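Long-range contact in cellulosomal scaffoldin adaptor protein B (Acetivibrio cellulolyticus, PDB 3FNK), which serves through this type II cohesin module as a dockerin-binding piece of an adaptor scaffoldin in the cellulosome: residues G41-D49 / V136-P144. Numbering follows the deposited sequence.
Sequences GYQVNIKYD and VFEDSETMP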
loop_
_atom_site.group_PDB
_atom_site.type_symbol
_atom_site.label_atom_id
_atom_site.label_comp_id
_atom_site.label_asym_id
_atom_site.label_seq_id
_atom_site.Cartn_x
_atom_site.Cartn_y
_atom_site.Cartn_z
ATOM N N GLY A 41 -5.331 6.471 -8.680
ATOM C CA GLY A 41 -5.679 5.192 -8.024
ATOM C C GLY A 41 -4.584 4.149 -8.077
ATOM O O GLY A 41 -3.640 4.262 -8.864
ATOM N N TYR A 42 -4.684 3.141 -7.221
ATOM C CA TYR A 42 -3.636 2.127 -7.082
ATOM C C TYR A 42 -4.234 0.778 -6.885
ATOM O O TYR A 42 -5.338 0.649 -6.300
ATOM C CB TYR A 42 -2.767 2.370 -5.845
ATOM C CG TYR A 42 -3.469 2.100 -4.479
ATOM C CD1 TYR A 42 -3.469 0.819 -3.905
ATOM C CD2 TYR A 42 -4.118 3.114 -3.800
ATOM C CE1 TYR A 42 -4.124 0.546 -2.692
ATOM C CE2 TYR A 42 -4.760 2.869 -2.522
ATOM C CZ TYR A 42 -4.758 1.591 -2.006
ATOM O OH TYR A 42 -5.362 1.342 -0.790
ATOM N N GLN A 43 -3.493 -0.224 -7.340
ATOM C CA GLN A 43 -3.689 -1.568 -6.874
ATOM C C GLN A 43 -2.319 -2.062 -6.420
ATOM O O GLN A 43 -1.346 -1.894 -7.158
ATOM C CB GLN A 43 -4.241 -2.469 -7.968
ATOM C CG GLN A 43 -4.484 -3.877 -7.424
ATOM C CD GLN A 43 -4.836 -4.837 -8.545
ATOM O OE1 GLN A 43 -4.690 -4.505 -9.714
ATOM N NE2 GLN A 43 -5.310 -6.021 -8.192
ATOM N N VAL A 44 -2.248 -2.671 -5.237
ATOM C CA VAL A 44 -0.979 -3.283 -4.785
ATOM C C VAL A 44 -1.177 -4.647 -4.187
ATOM O O VAL A 44 -2.159 -4.881 -3.511
ATOM C CB VAL A 44 -0.237 -2.410 -3.734
ATOM C CG1 VAL A 44 0.193 -1.101 -4.350
ATOM C CG2 VAL A 44 -1.094 -2.172 -2.494
ATOM N N ASN A 45 -0.209 -5.524 -4.409
ATOM C CA ASN A 45 -0.237 -6.890 -3.904
ATOM C C ASN A 45 0.944 -7.026 -2.915
ATOM O O ASN A 45 2.102 -6.732 -3.261
ATOM C CB ASN A 45 -0.095 -7.852 -5.074
ATOM C CG ASN A 45 -0.486 -9.263 -4.718
ATOM O OD1 ASN A 45 -1.653 -9.544 -4.424
ATOM N ND2 ASN A 45 0.489 -10.179 -4.758
ATOM N N ILE A 46 0.632 -7.406 -1.685
ATOM C CA ILE A 46 1.570 -7.377 -0.583
ATOM C C ILE A 46 1.754 -8.805 -0.064
ATOM O O ILE A 46 0.761 -9.554 0.110
ATOM C CB ILE A 46 1.067 -6.411 0.510
ATOM C CG1 ILE A 46 1.052 -4.992 -0.028
ATOM C CG2 ILE A 46 1.935 -6.473 1.764
ATOM C CD1 ILE A 46 0.438 -4.007 0.906
ATOM N N LYS A 47 3.016 -9.197 0.142
ATOM C CA LYS A 47 3.346 -10.528 0.632
ATOM C C LYS A 47 3.975 -10.418 2.008
ATOM O O LYS A 47 4.851 -9.579 2.231
ATOM C CB LYS A 47 4.283 -11.223 -0.351
ATOM C CG LYS A 47 4.543 -12.704 -0.036
ATOM C CD LYS A 47 3.443 -13.630 -0.532
ATOM C CE LYS A 47 3.545 -15.023 0.129
ATOM N NZ LYS A 47 3.566 -14.947 1.627
ATOM N N TYR A 48 3.488 -11.221 2.951
ATOM C CA TYR A 48 4.068 -11.252 4.302
ATOM C C TYR A 48 4.034 -12.669 4.854
ATOM O O TYR A 48 3.409 -13.570 4.249
ATOM C CB TYR A 48 3.329 -10.305 5.237
ATOM C CG TYR A 48 1.862 -10.695 5.457
ATOM C CD1 TYR A 48 1.441 -11.303 6.667
ATOM C CD2 TYR A 48 0.900 -10.475 4.460
ATOM C CE1 TYR A 48 0.093 -11.671 6.867
ATOM C CE2 TYR A 48 -0.438 -10.837 4.651
ATOM C CZ TYR A 48 -0.841 -11.426 5.853
ATOM O OH TYR A 48 -2.170 -11.775 6.017
ATOM N N ASP A 49 4.729 -12.872 5.976
ATOM C CA ASP A 49 4.822 -14.195 6.592
ATOM C C ASP A 49 3.727 -14.309 7.642
ATOM O O ASP A 49 3.865 -13.749 8.740
ATOM C CB ASP A 49 6.202 -14.441 7.234
ATOM C CG ASP A 49 6.446 -15.933 7.574
ATOM O OD1 ASP A 49 5.480 -16.741 7.703
ATOM O OD2 ASP A 49 7.636 -16.294 7.706
ATOM N N VAL A 136 6.975 -7.654 1.328
ATOM C CA VAL A 136 7.286 -7.168 -0.013
ATOM C C VAL A 136 6.032 -6.841 -0.867
ATOM O O VAL A 136 4.942 -7.415 -0.638
ATOM C CB VAL A 136 8.231 -8.128 -0.785
ATOM C CG1 VAL A 136 9.621 -8.255 -0.055
ATOM C CG2 VAL A 136 7.599 -9.498 -1.005
ATOM N N PHE A 137 6.202 -5.897 -1.805
ATOM C CA PHE A 137 5.307 -5.762 -2.949
ATOM C C PHE A 137 5.737 -6.857 -3.880
ATOM O O PHE A 137 6.925 -7.014 -4.158
ATOM C CB PHE A 137 5.428 -4.404 -3.667
ATOM C CG PHE A 137 5.026 -3.221 -2.812
ATOM C CD1 PHE A 137 5.994 -2.415 -2.244
ATOM C CD2 PHE A 137 3.667 -2.964 -2.521
ATOM C CE1 PHE A 137 5.634 -1.313 -1.424
ATOM C CE2 PHE A 137 3.281 -1.893 -1.710
ATOM C CZ PHE A 137 4.285 -1.053 -1.158
ATOM N N GLU A 138 4.785 -7.609 -4.395
ATOM C CA GLU A 138 5.149 -8.752 -5.171
ATOM C C GLU A 138 4.091 -9.051 -6.205
ATOM O O GLU A 138 2.906 -9.019 -5.912
ATOM C CB GLU A 138 5.295 -9.921 -4.194
ATOM C CG GLU A 138 5.386 -11.243 -4.826
ATOM C CD GLU A 138 5.574 -12.316 -3.801
ATOM O OE1 GLU A 138 6.617 -12.287 -3.102
ATOM O OE2 GLU A 138 4.660 -13.171 -3.676
ATOM N N ASP A 139 4.525 -9.341 -7.419
ATOM C CA ASP A 139 3.547 -9.654 -8.441
ATOM C C ASP A 139 2.702 -10.861 -8.106
ATOM O O ASP A 139 3.067 -11.726 -7.277
ATOM C CB ASP A 139 4.134 -9.734 -9.850
ATOM C CG ASP A 139 3.579 -8.655 -10.747
ATOM O OD1 ASP A 139 2.773 -7.861 -10.234
ATOM O OD2 ASP A 139 3.928 -8.602 -11.937
ATOM N N SER A 140 1.511 -10.860 -8.695
ATOM C CA SER A 140 0.505 -11.885 -8.505
ATOM C C SER A 140 0.119 -12.447 -9.862
ATOM O O SER A 140 0.228 -11.738 -10.877
ATOM C CB SER A 140 -0.726 -11.265 -7.840
ATOM O OG SER A 140 -1.902 -11.968 -8.188
ATOM N N GLU A 141 -0.365 -13.677 -9.878
ATOM C CA GLU A 141 -0.867 -14.262 -11.102
ATOM C C GLU A 141 -1.990 -13.348 -11.611
ATOM O O GLU A 141 -2.173 -13.167 -12.811
ATOM C CB GLU A 141 -1.350 -15.700 -10.845
ATOM C CG GLU A 141 -1.176 -16.629 -12.083
ATOM C CD GLU A 141 -0.897 -18.109 -11.729
ATOM O OE1 GLU A 141 -1.695 -18.718 -10.978
ATOM O OE2 GLU A 141 0.117 -18.672 -12.216
ATOM N N THR A 142 -2.687 -12.710 -10.680
ATOM C CA THR A 142 -3.809 -11.838 -11.029
ATOM C C THR A 142 -3.414 -10.403 -11.505
ATOM O O THR A 142 -4.290 -9.655 -11.996
ATOM C CB THR A 142 -4.856 -11.789 -9.872
ATOM O OG1 THR A 142 -4.616 -10.643 -9.057
ATOM C CG2 THR A 142 -4.798 -13.074 -9.006
ATOM N N MET A 143 -2.131 -10.017 -11.370
ATOM C CA MET A 143 -1.652 -8.715 -11.880
ATOM C C MET A 143 -0.680 -8.863 -13.104
ATOM O O MET A 143 0.490 -8.488 -13.026
ATOM C CB MET A 143 -1.053 -7.850 -10.730
ATOM C CG MET A 143 -2.078 -7.329 -9.667
ATOM S SD MET A 143 -1.465 -6.442 -8.163
ATOM C CE MET A 143 -1.078 -4.823 -8.844
ATOM N N PRO A 144 -1.177 -9.396 -14.247
ATOM C CA PRO A 144 -0.321 -9.625 -15.433
ATOM C C PRO A 144 0.505 -8.397 -15.751
ATOM O O PRO A 144 1.682 -8.508 -16.164
ATOM C CB PRO A 144 -1.323 -9.836 -16.573
ATOM C CG PRO A 144 -2.575 -10.303 -15.904
ATOM C CD PRO A 144 -2.605 -9.635 -14.552
HETATM O O HOH W 1 -6.128 -8.072 -10.083
HETATM O O HOH W 2 1.801 -13.169 -4.927
HETATM O O HOH W 3 -3.201 -11.414 -5.165
#
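Asn45 reaches out from the strand 39-47 to hold the chain that leaves the short strand 136-137. Its CB sits 3.3 Å from Glu138 O, with Met143 SD a little farther off. With CG anti to the backbone N (chi1 -164°), the amide is carried alongside the chain at 138-140, where CG and ND2 come up to the CB of Ser140. At the tip, ND2 donates to Glu138 O over 2.9 Å; this acceptor sits almost in the amide plane, while the donor is tilted 27° from the carbonyl plane. OD1 accepts a hydrogen bond from ND2 of Asn97, so hydrogen bonds at both ends of the amide fix its rotation. Because Glu138 N also donates to Asn45 O (3.0 Å), main chain and side chain of Asn45 together grip both polar backbone atoms of Glu138. Antiparallel pairing continues at Lys47, whose N and O both bond to Val136, the N to Val136 O at 2.7 Å. The aliphatic part of Lys47 runs beside the Glu138 carboxylate, but NZ turns off to Glu93 O. Toward the other end of the contact, Met143, bent at its last torsion, places CE 3.4 Å from Gln43 O. On the other face, Phe137 lies alongside Ile46, with CD2 4.1 Å from Ile46 CG1; both pack on Met14 and Val44 on Ile12, residues of strand 11-16, joining the two sheets of the cohesin barrel; strands 95-102 and 150-154 also pair with 39-47.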